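Local coordinates for serine-tRNA ligase (Naegleria fowleri, PDB 6BLJ), which probably joins serine to its cognate tRNA in the cytosol, activating the amino acid with ATP to form a seryl-adenylate first, at residues N13-Y18 with T38-V43; V222-A227 with R450-I455; A227-A232 with Q332-E337. All coordinates share one frame; numbering follows the deposited sequence.

How the contacts relate
All three contacts are buried, but they belong to different parts of the enzyme. Contact 1 sits at the root of the helical arm of the N-terminal domain, with its centre about 49 Å from that of contact 2 and about 44 Å from that of contact 3, across the middle of the chain. Contacts 2 and 3 are neighbours, with centres about 8 Å apart; both use helix 220-238, share A227 and touch AMP and the second subunit. Contact 1 depends on an aromatic ring meeting valines, contact 2 on aliphatic and thioether packing between crossed helices. Contact 3 packs helix on strand and adds a water between an amide and a carboxylate.

Contact 1. Residues N13-Y18 with T38-V43; sequences NLFREY and TLVDKV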
loop_
_atom_site.group_PDB
_atom_site.type_symbol
_atom_site.label_atom_id
_atom_site.label_comp_id
_atom_site.label_asym_id
_atom_site.label_seq_id
_atom_site.Cartn_x
_atom_site.Cartn_y
_atom_site.Cartn_z
ATOM N N ASN A 13 14.494 -32.945 -1.984
ATOM C CA ASN A 13 14.660 -34.351 -2.340
ATOM C C ASN A 13 13.515 -34.865 -3.201
ATOM O O ASN A 13 13.728 -35.727 -4.067
ATOM C CB ASN A 13 14.814 -35.200 -1.076
ATOM C CG ASN A 13 16.237 -35.177 -0.533
ATOM O OD1 ASN A 13 17.195 -35.058 -1.294
ATOM N ND2 ASN A 13 16.379 -35.296 0.783
ATOM N N LEU A 14 12.295 -34.359 -2.986
ATOM C CA LEU A 14 11.163 -34.812 -3.791
ATOM C C LEU A 14 11.372 -34.512 -5.272
ATOM O O LEU A 14 10.831 -35.216 -6.136
ATOM C CB LEU A 14 9.878 -34.141 -3.294
ATOM C CG LEU A 14 8.563 -34.692 -3.851
ATOM C CD1 LEU A 14 8.390 -36.173 -3.500
ATOM C CD2 LEU A 14 7.378 -33.871 -3.336
ATOM N N PHE A 15 12.170 -33.489 -5.590
ATOM C CA PHE A 15 12.458 -33.136 -6.976
ATOM C C PHE A 15 13.470 -34.065 -7.640
ATOM O O PHE A 15 13.609 -34.015 -8.868
ATOM C CB PHE A 15 13.009 -31.708 -7.062
ATOM C CG PHE A 15 12.031 -30.633 -6.667
ATOM C CD1 PHE A 15 11.749 -30.390 -5.332
ATOM C CD2 PHE A 15 11.439 -29.828 -7.633
ATOM C CE1 PHE A 15 10.870 -29.383 -4.960
ATOM C CE2 PHE A 15 10.559 -28.813 -7.267
ATOM C CZ PHE A 15 10.271 -28.600 -5.928
ATOM N N ARG A 16 14.184 -34.890 -6.875
ATOM C CA ARG A 16 15.368 -35.606 -7.364
ATOM C C ARG A 16 15.020 -37.046 -7.708
ATOM O O ARG A 16 14.900 -37.908 -6.831
ATOM C CB ARG A 16 16.509 -35.557 -6.357
ATOM C CG ARG A 16 17.122 -34.179 -6.181
ATOM C CD ARG A 16 18.037 -34.149 -4.975
ATOM N NE ARG A 16 18.700 -32.857 -4.839
ATOM C CZ ARG A 16 19.214 -32.404 -3.703
ATOM N NH1 ARG A 16 19.131 -33.133 -2.592
ATOM N NH2 ARG A 16 19.799 -31.219 -3.671
ATOM N N GLU A 17 14.838 -37.293 -8.999
ATOM C CA GLU A 17 14.458 -38.622 -9.442
ATOM C C GLU A 17 15.545 -39.641 -9.091
ATOM O O GLU A 17 15.239 -40.807 -8.827
ATOM C CB GLU A 17 14.155 -38.564 -10.939
ATOM C CG GLU A 17 13.102 -39.541 -11.410
ATOM C CD GLU A 17 12.803 -39.372 -12.894
ATOM O OE1 GLU A 17 13.387 -38.450 -13.499
ATOM O OE2 GLU A 17 11.922 -40.087 -13.427
ATOM N N TYR A 18 16.812 -39.203 -9.022
ATOM C CA TYR A 18 17.919 -40.105 -8.710
ATOM C C TYR A 18 18.015 -40.451 -7.230
ATOM O O TYR A 18 18.710 -41.411 -6.875
ATOM C CB TYR A 18 19.261 -39.479 -9.128
ATOM C CG TYR A 18 19.802 -38.408 -8.175
ATOM C CD1 TYR A 18 20.507 -38.751 -7.019
ATOM C CD2 TYR A 18 19.628 -37.055 -8.447
ATOM C CE1 TYR A 18 20.993 -37.785 -6.157
ATOM C CE2 TYR A 18 20.123 -36.080 -7.591
ATOM C CZ TYR A 18 20.803 -36.452 -6.448
ATOM O OH TYR A 18 21.297 -35.494 -5.589
ATOM N N THR A 38 6.006 -25.110 -14.679
ATOM C CA THR A 38 7.409 -25.083 -15.089
ATOM C C THR A 38 8.360 -24.857 -13.926
ATOM O O THR A 38 9.566 -25.080 -14.086
ATOM C CB THR A 38 7.672 -23.985 -16.122
ATOM O OG1 THR A 38 7.613 -22.706 -15.475
ATOM C CG2 THR A 38 6.655 -24.031 -17.246
ATOM N N LEU A 39 7.867 -24.384 -12.778
ATOM C CA LEU A 39 8.756 -24.197 -11.636
ATOM C C LEU A 39 9.430 -25.504 -11.231
ATOM O O LEU A 39 10.546 -25.488 -10.699
ATOM C CB LEU A 39 7.994 -23.612 -10.444
ATOM C CG LEU A 39 7.376 -22.225 -10.628
ATOM C CD1 LEU A 39 6.577 -21.851 -9.395
ATOM C CD2 LEU A 39 8.445 -21.184 -10.917
ATOM N N VAL A 40 8.769 -26.635 -11.458
ATOM C CA VAL A 40 9.340 -27.915 -11.057
ATOM C C VAL A 40 10.601 -28.208 -11.866
ATOM O O VAL A 40 11.663 -28.506 -11.305
ATOM C CB VAL A 40 8.286 -29.030 -11.204
ATOM C CG1 VAL A 40 8.868 -30.403 -10.838
ATOM C CG2 VAL A 40 7.057 -28.719 -10.331
ATOM N N ASP A 41 10.519 -28.072 -13.193
ATOM C CA ASP A 41 11.694 -28.299 -14.023
ATOM C C ASP A 41 12.771 -27.257 -13.769
ATOM O O ASP A 41 13.963 -27.578 -13.836
ATOM C CB ASP A 41 11.313 -28.295 -15.501
ATOM C CG ASP A 41 10.568 -29.540 -15.912
ATOM O OD1 ASP A 41 10.644 -30.552 -15.182
ATOM O OD2 ASP A 41 9.918 -29.514 -16.978
ATOM N N LYS A 42 12.380 -26.013 -13.470
ATOM C CA LYS A 42 13.370 -24.987 -13.148
ATOM C C LYS A 42 14.145 -25.344 -11.888
ATOM O O LYS A 42 15.367 -25.149 -11.831
ATOM C CB LYS A 42 12.701 -23.618 -12.992
ATOM N N VAL A 43 13.456 -25.863 -10.865
ATOM C CA VAL A 43 14.149 -26.288 -9.649
ATOM C C VAL A 43 15.098 -27.442 -9.958
ATOM O O VAL A 43 16.245 -27.466 -9.488
ATOM C CB VAL A 43 13.144 -26.662 -8.543
ATOM C CG1 VAL A 43 13.874 -27.332 -7.380
ATOM C CG2 VAL A 43 12.402 -25.417 -8.032
#
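V43 N bonds back to L39 O at 2.9 Å, a regular helical turn that sets V43 against the ring of F15. This is the base of the helical arm of the seryl-tRNA synthetase N-terminal domain, where 38-76 and 114-147 are the two long helices of an antiparallel hairpin; in relatives that arm reaches for the long variable arm of tRNA(Ser). Here the segment 13-18, in the loop before helix 23-32, lays one phenylalanine on the first turns of helix 38-76.

The methyl CG1 of V43 stands over one ring face in a CH-pi contact, 3.7 Å from the F15 ring centroid and 20° off the normal, displaced toward the CD2-CE2 rim. It gets there because CG1 lies trans to the valine's backbone N (chi1 170°), while V43 CB comes in beside the same rim, 3.6 Å from F15 CE2. The two side chains meet at about a right angle. V40, one turn earlier, approaches differently: its carbonyl O lies at the ring edge near the ring plane, and its CG1 is 4.1 Å from F15 CD2.

I26 of helix 23-32, L147 of helix 114-147 and L10 also pack on the phenylalanine, which is therefore buried among several elements of the domain. The next residue, R16, turns to polar partners, with a salt bridge from NH2 to D47 of helix 38-76. Its NH1 makes a weak, bent bond to N13 OD1, 3.0 Å long with an N-H...O angle of 134°.

Contact 2. Residues V222-A227 with R450-I455; sequences VRMNLA and RTLCCI. With AMP (adenosine monophosphate), chain D.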
loop_
_atom_site.group_PDB
_atom_site.type_symbol
_atom_site.label_atom_id
_atom_site.label_comp_id
_atom_site.label_asym_id
_atom_site.label_seq_id
_atom_site.Cartn_x
_atom_site.Cartn_y
_atom_site.Cartn_z
ATOM N N VAL A 222 -23.564 -6.422 22.809
ATOM C CA VAL A 222 -22.230 -6.423 23.416
ATOM C C VAL A 222 -22.104 -7.574 24.415
ATOM O O VAL A 222 -21.104 -8.311 24.430
ATOM C CB VAL A 222 -21.946 -5.070 24.094
ATOM C CG1 VAL A 222 -20.596 -5.099 24.828
ATOM C CG2 VAL A 222 -21.992 -3.920 23.079
ATOM N N ARG A 223 -23.101 -7.729 25.286
ATOM C CA ARG A 223 -23.028 -8.810 26.273
ATOM C C ARG A 223 -23.020 -10.175 25.588
ATOM O O ARG A 223 -22.334 -11.097 26.036
ATOM C CB ARG A 223 -24.174 -8.711 27.287
ATOM C CG ARG A 223 -24.127 -7.442 28.132
ATOM C CD ARG A 223 -25.024 -7.541 29.359
ATOM N NE ARG A 223 -26.417 -7.792 29.003
ATOM C CZ ARG A 223 -27.108 -8.874 29.355
ATOM N NH1 ARG A 223 -26.549 -9.825 30.105
ATOM N NH2 ARG A 223 -28.374 -8.999 28.969
ATOM N N MET A 224 -23.747 -10.314 24.476
ATOM C CA MET A 224 -23.692 -11.575 23.736
ATOM C C MET A 224 -22.343 -11.764 23.041
ATOM O O MET A 224 -21.886 -12.900 22.865
ATOM C CB MET A 224 -24.827 -11.649 22.716
ATOM C CG MET A 224 -24.975 -13.040 22.116
ATOM S SD MET A 224 -26.385 -13.248 21.010
ATOM C CE MET A 224 -27.730 -13.299 22.170
ATOM N N ASN A 225 -21.727 -10.675 22.594
ATOM C CA ASN A 225 -20.396 -10.758 21.998
ATOM C C ASN A 225 -19.418 -11.358 22.988
ATOM O O ASN A 225 -18.667 -12.290 22.661
ATOM C CB ASN A 225 -19.930 -9.359 21.565
ATOM C CG ASN A 225 -18.914 -9.389 20.416
ATOM O OD1 ASN A 225 -18.903 -10.308 19.606
ATOM N ND2 ASN A 225 -18.052 -8.381 20.358
ATOM N N LEU A 226 -19.433 -10.842 24.222
ATOM C CA LEU A 226 -18.593 -11.394 25.276
ATOM C C LEU A 226 -18.976 -12.824 25.611
ATOM O O LEU A 226 -18.100 -13.653 25.866
ATOM C CB LEU A 226 -18.677 -10.546 26.542
ATOM C CG LEU A 226 -17.642 -9.458 26.752
ATOM C CD1 LEU A 226 -17.817 -8.934 28.150
ATOM C CD2 LEU A 226 -16.263 -10.078 26.601
ATOM N N ALA A 227 -20.281 -13.114 25.683
ATOM C CA ALA A 227 -20.707 -14.467 26.025
ATOM C C ALA A 227 -20.132 -15.482 25.038
ATOM O O ALA A 227 -19.666 -16.554 25.442
ATOM C CB ALA A 227 -22.238 -14.538 26.076
ATOM N N ARG A 450 -19.595 -11.926 12.839
ATOM C CA ARG A 450 -20.341 -12.693 11.841
ATOM C C ARG A 450 -21.189 -13.799 12.485
ATOM O O ARG A 450 -22.271 -14.125 11.978
ATOM C CB ARG A 450 -19.387 -13.284 10.796
ATOM C CG ARG A 450 -20.081 -13.943 9.583
ATOM C CD ARG A 450 -19.082 -14.398 8.523
ATOM N NE ARG A 450 -18.378 -13.262 7.920
ATOM C CZ ARG A 450 -17.576 -13.362 6.866
ATOM N NH1 ARG A 450 -17.390 -14.553 6.283
ATOM N NH2 ARG A 450 -16.995 -12.271 6.371
ATOM N N THR A 451 -20.700 -14.430 13.562
ATOM C CA THR A 451 -21.531 -15.403 14.274
ATOM C C THR A 451 -22.749 -14.724 14.905
ATOM O O THR A 451 -23.849 -15.290 14.896
ATOM C CB THR A 451 -20.695 -16.165 15.320
ATOM O OG1 THR A 451 -19.672 -16.924 14.662
ATOM C CG2 THR A 451 -21.545 -17.132 16.157
ATOM N N LEU A 452 -22.588 -13.489 15.413
ATOM C CA LEU A 452 -23.739 -12.730 15.922
ATOM C C LEU A 452 -24.762 -12.447 14.823
ATOM O O LEU A 452 -25.970 -12.529 15.063
ATOM C CB LEU A 452 -23.307 -11.394 16.547
ATOM C CG LEU A 452 -22.603 -11.310 17.911
ATOM C CD1 LEU A 452 -22.278 -9.843 18.221
ATOM C CD2 LEU A 452 -23.451 -11.941 19.043
ATOM N N CYS A 453 -24.302 -12.082 13.620
ATOM C CA CYS A 453 -25.227 -11.951 12.487
ATOM C C CYS A 453 -26.027 -13.234 12.261
ATOM O O CYS A 453 -27.231 -13.195 11.984
ATOM C CB CYS A 453 -24.451 -11.609 11.219
ATOM S SG CYS A 453 -23.686 -9.974 11.259
ATOM N N CYS A 454 -25.345 -14.379 12.293
ATOM C CA CYS A 454 -26.010 -15.654 12.052
ATOM C C CYS A 454 -26.977 -15.994 13.178
ATOM O O CYS A 454 -28.073 -16.509 12.930
ATOM C CB CYS A 454 -24.960 -16.750 11.887
ATOM S SG CYS A 454 -25.619 -18.315 11.278
ATOM N N ILE A 455 -26.585 -15.729 14.427
ATOM C CA ILE A 455 -27.472 -16.015 15.552
ATOM C C ILE A 455 -28.745 -15.186 15.454
ATOM O O ILE A 455 -29.854 -15.714 15.575
ATOM C CB ILE A 455 -26.751 -15.770 16.888
ATOM C CG1 ILE A 455 -25.691 -16.849 17.132
ATOM C CG2 ILE A 455 -27.768 -15.698 18.052
ATOM C CD1 ILE A 455 -24.839 -16.589 18.375
HETATM P P AMP D . -10.147 -16.531 7.145
HETATM O O1P AMP D . -10.198 -15.616 5.920
HETATM O O2P AMP D . -9.016 -16.403 8.088
HETATM O O3P AMP D . -10.360 -17.964 6.680
HETATM O "O5'" AMP D . -11.452 -16.169 7.985
HETATM C "C5'" AMP D . -11.829 -16.922 9.129
HETATM C "C4'" AMP D . -13.210 -16.519 9.602
HETATM O "O4'" AMP D . -13.168 -15.181 10.161
HETATM C "C3'" AMP D . -14.266 -16.438 8.521
HETATM O "O3'" AMP D . -14.833 -17.699 8.218
HETATM C "C2'" AMP D . -15.265 -15.447 9.092
HETATM O "O2'" AMP D . -16.100 -16.090 10.039
HETATM C "C1'" AMP D . -14.345 -14.480 9.832
HETATM N N9 AMP D . -13.982 -13.288 9.027
HETATM C C8 AMP D . -13.042 -13.236 8.030
HETATM N N7 AMP D . -12.913 -12.050 7.479
HETATM C C5 AMP D . -13.827 -11.266 8.164
HETATM C C6 AMP D . -14.180 -9.905 8.059
HETATM N N6 AMP D . -13.591 -9.039 7.217
HETATM N N1 AMP D . -15.157 -9.446 8.868
HETATM C C2 AMP D . -15.718 -10.288 9.744
HETATM N N3 AMP D . -15.451 -11.581 9.955
HETATM C C4 AMP D . -14.498 -12.018 9.122
#
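L452 pushes its CD2 methyl against the side chain of M224, 3.6 Å from M224 CG, and the two chains run past each other in opposite directions. With CG trans to the backbone N (chi1 -169°) and the chain extended as far as the sulfur, M224 SD lies beside the same methyl, 3.8 Å from L452 CD2; the chain bends only beyond it, at CE. The sulfur also meets I455, whose CG2 is 4.1 Å from M224 SD. I455 comes one helical turn after L452, so both residues meet the M224 side chain from the same helix.

The other leucine methyl goes to N225. L452 CD1 lies 3.7 Å from N225 OD1, the two side chains crossing at nearly a right angle. That oxygen is not left to the methyl alone: T448 OG1, just ahead of the segment 450-455, hydrogen-bonds to it, tying the asparagine to the start of the helix it packs on.

The short helix axes are 10.6 Å apart at closest approach and cross at 114°, and L228 and M195 add to the apolar packing on L452. On the far side of helix 220-238, V222 and L226 pack on P243 and I233 of the second subunit.

R450, two residues before L452, extends the other way, to AMP. Its guanidinium lies with one face toward the ribose and adenine, R450 NH1 being 3.6 Å from AMP C2', while E406 holds NH1 by a salt bridge and F328 O accepts from NE. A nucleotide-facing arginine in the first turn of a helix packed on the dimer-interface helix is the arrangement of motif 3 against motif 1 in class II aminoacyl-tRNA synthetases.

Contact 3. Residues A227-A232 with Q332-E337; sequences ALQNYA and QFEKIE. With AMP (adenosine monophosphate), chain D.
A232 CB fits against the branched side chain of I336, 3.7 Å from I336 CG1 and 3.9 Å from I336 CG2. One turn back along the helix, Q229, extended beyond CG, reaches E334, its OE1 3.9 Å from E334 CG, with the amide and carboxylate planes 40° apart. A water bridges the two polar ends: it donates to Q229 OE1 at 2.9 Å and more weakly to E334 OE1 at 2.8 Å. The other carboxylate oxygen, OE2, is held by T311 OG1 and by Y245 OH of the second subunit.

The helix segment 227-232 runs nearly along the strand segment 332-337, the two axes 14° apart. Strand 332-342 pairs antiparallel with 304-313, as in motif 2 of class II synthetases, and its other side looks into the AMP site. There F333, its CG set between the backbone N and the carbonyl carbon (chi1 60°), lies under the adenine, F333 CZ 3.5 Å from AMP C4, opposite R450. K335 CD passes 3.8 Å from AMP O4', and K335 NZ forms a salt bridge with E337 OE1, 2.9 Å away and met from above the carboxylate plane. E337 OE2 is hydrogen-bonded to N442 ND2, and K335 NZ also to T283 OG1.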
loop_
_atom_site.group_PDB
_atom_site.type_symbol
_atom_site.label_atom_id
_atom_site.label_comp_id
_atom_site.label_asym_id
_atom_site.label_seq_id
_atom_site.Cartn_x
_atom_site.Cartn_y
_atom_site.Cartn_z
ATOM N N ALA A 227 -20.281 -13.114 25.683
ATOM C CA ALA A 227 -20.707 -14.467 26.025
ATOM C C ALA A 227 -20.132 -15.482 25.038
ATOM O O ALA A 227 -19.666 -16.554 25.442
ATOM C CB ALA A 227 -22.238 -14.538 26.076
ATOM N N LEU A 228 -20.135 -15.147 23.739
ATOM C CA LEU A 228 -19.583 -16.047 22.729
ATOM C C LEU A 228 -18.101 -16.293 22.958
ATOM O O LEU A 228 -17.623 -17.426 22.819
ATOM C CB LEU A 228 -19.805 -15.474 21.329
ATOM C CG LEU A 228 -21.048 -15.826 20.515
ATOM C CD1 LEU A 228 -21.057 -14.989 19.231
ATOM C CD2 LEU A 228 -21.084 -17.319 20.181
ATOM N N GLN A 229 -17.350 -15.231 23.265
ATOM C CA GLN A 229 -15.925 -15.372 23.529
ATOM C C GLN A 229 -15.690 -16.225 24.768
ATOM O O GLN A 229 -14.835 -17.114 24.770
ATOM C CB GLN A 229 -15.284 -13.996 23.709
ATOM C CG GLN A 229 -15.202 -13.167 22.449
ATOM C CD GLN A 229 -14.898 -11.727 22.770
ATOM O OE1 GLN A 229 -15.614 -10.816 22.353
ATOM N NE2 GLN A 229 -13.861 -11.515 23.566
ATOM N N ASN A 230 -16.422 -15.929 25.849
ATOM C CA ASN A 230 -16.245 -16.649 27.107
ATOM C C ASN A 230 -16.582 -18.131 26.948
ATOM O O ASN A 230 -15.867 -19.008 27.458
ATOM C CB ASN A 230 -17.133 -15.999 28.168
ATOM C CG ASN A 230 -16.652 -16.247 29.586
ATOM O OD1 ASN A 230 -16.762 -15.381 30.448
ATOM N ND2 ASN A 230 -16.128 -17.441 29.839
ATOM N N TYR A 231 -17.694 -18.422 26.273
ATOM C CA TYR A 231 -18.100 -19.803 26.043
ATOM C C TYR A 231 -17.103 -20.520 25.138
ATOM O O TYR A 231 -16.702 -21.655 25.421
ATOM C CB TYR A 231 -19.512 -19.831 25.441
ATOM C CG TYR A 231 -19.957 -21.191 24.930
ATOM C CD1 TYR A 231 -19.851 -22.316 25.736
ATOM C CD2 TYR A 231 -20.484 -21.346 23.649
ATOM C CE1 TYR A 231 -20.246 -23.572 25.281
ATOM C CE2 TYR A 231 -20.893 -22.605 23.182
ATOM C CZ TYR A 231 -20.767 -23.712 24.015
ATOM O OH TYR A 231 -21.149 -24.962 23.586
ATOM N N ALA A 232 -16.673 -19.862 24.061
ATOM C CA ALA A 232 -15.726 -20.483 23.138
ATOM C C ALA A 232 -14.446 -20.891 23.849
ATOM O O ALA A 232 -13.935 -22.001 23.650
ATOM C CB ALA A 232 -15.407 -19.523 21.991
ATOM N N GLN A 332 -12.602 -4.946 11.770
ATOM C CA GLN A 332 -12.249 -5.192 13.166
ATOM C C GLN A 332 -13.253 -6.162 13.774
ATOM O O GLN A 332 -14.453 -5.865 13.816
ATOM C CB GLN A 332 -12.238 -3.865 13.941
ATOM C CG GLN A 332 -12.017 -3.965 15.438
ATOM C CD GLN A 332 -12.303 -2.630 16.129
ATOM O OE1 GLN A 332 -11.847 -1.577 15.687
ATOM N NE2 GLN A 332 -13.090 -2.669 17.188
ATOM N N PHE A 333 -12.767 -7.305 14.259
ATOM C CA PHE A 333 -13.646 -8.291 14.882
ATOM C C PHE A 333 -12.827 -9.187 15.809
ATOM O O PHE A 333 -11.610 -9.348 15.636
ATOM C CB PHE A 333 -14.383 -9.120 13.809
ATOM C CG PHE A 333 -13.454 -9.882 12.876
ATOM C CD1 PHE A 333 -12.909 -9.261 11.764
ATOM C CD2 PHE A 333 -13.131 -11.211 13.116
ATOM C CE1 PHE A 333 -12.060 -9.954 10.885
ATOM C CE2 PHE A 333 -12.277 -11.907 12.255
ATOM C CZ PHE A 333 -11.744 -11.265 11.129
ATOM N N GLU A 334 -13.501 -9.767 16.806
ATOM C CA GLU A 334 -12.845 -10.730 17.685
ATOM C C GLU A 334 -13.021 -12.135 17.145
ATOM O O GLU A 334 -14.047 -12.463 16.538
ATOM C CB GLU A 334 -13.383 -10.671 19.125
ATOM C CG GLU A 334 -12.876 -9.474 19.913
ATOM C CD GLU A 334 -13.492 -8.151 19.440
ATOM O OE1 GLU A 334 -14.745 -8.066 19.362
ATOM O OE2 GLU A 334 -12.729 -7.201 19.167
ATOM N N LYS A 335 -12.002 -12.970 17.357
ATOM C CA LYS A 335 -12.054 -14.332 16.847
ATOM C C LYS A 335 -11.356 -15.283 17.815
ATOM O O LYS A 335 -10.246 -15.007 18.290
ATOM C CB LYS A 335 -11.432 -14.429 15.438
ATOM C CG LYS A 335 -11.480 -15.865 14.858
ATOM C CD LYS A 335 -11.160 -15.926 13.355
ATOM C CE LYS A 335 -9.758 -15.419 12.987
ATOM N NZ LYS A 335 -8.668 -16.060 13.781
ATOM N N ILE A 336 -12.020 -16.393 18.111
ATOM C CA ILE A 336 -11.430 -17.490 18.873
ATOM C C ILE A 336 -10.978 -18.541 17.874
ATOM O O ILE A 336 -11.776 -19.000 17.041
ATOM C CB ILE A 336 -12.430 -18.087 19.875
ATOM C CG1 ILE A 336 -13.059 -16.984 20.744
ATOM C CG2 ILE A 336 -11.759 -19.202 20.697
ATOM C CD1 ILE A 336 -12.086 -16.153 21.527
ATOM N N GLU A 337 -9.706 -18.917 17.957
ATOM C CA GLU A 337 -9.015 -19.698 16.940
ATOM C C GLU A 337 -8.455 -20.981 17.548
ATOM O O GLU A 337 -7.917 -20.968 18.665
ATOM C CB GLU A 337 -7.878 -18.846 16.317
ATOM C CG GLU A 337 -7.081 -19.526 15.206
ATOM C CD GLU A 337 -7.801 -19.488 13.862
ATOM O OE1 GLU A 337 -8.922 -18.930 13.784
ATOM O OE2 GLU A 337 -7.233 -20.001 12.875
HETATM P P AMP D . -10.147 -16.531 7.145
HETATM O O1P AMP D . -10.198 -15.616 5.920
HETATM O O2P AMP D . -9.016 -16.403 8.088
HETATM O O3P AMP D . -10.360 -17.964 6.680
HETATM O "O5'" AMP D . -11.452 -16.169 7.985
HETATM C "C5'" AMP D . -11.829 -16.922 9.129
HETATM C "C4'" AMP D . -13.210 -16.519 9.602
HETATM O "O4'" AMP D . -13.168 -15.181 10.161
HETATM C "C3'" AMP D . -14.266 -16.438 8.521
HETATM O "O3'" AMP D . -14.833 -17.699 8.218
HETATM C "C2'" AMP D . -15.265 -15.447 9.092
HETATM O "O2'" AMP D . -16.100 -16.090 10.039
HETATM C "C1'" AMP D . -14.345 -14.480 9.832
HETATM N N9 AMP D . -13.982 -13.288 9.027
HETATM C C8 AMP D . -13.042 -13.236 8.030
HETATM N N7 AMP D . -12.913 -12.050 7.479
HETATM C C5 AMP D . -13.827 -11.266 8.164
HETATM C C6 AMP D . -14.180 -9.905 8.059
HETATM N N6 AMP D . -13.591 -9.039 7.217
HETATM N N1 AMP D . -15.157 -9.446 8.868
HETATM C C2 AMP D . -15.718 -10.288 9.744
HETATM N N3 AMP D . -15.451 -11.581 9.955
HETATM C C4 AMP D . -14.498 -12.018 9.122
HETATM O O HOH W 1 -15.358 -7.900 22.127
#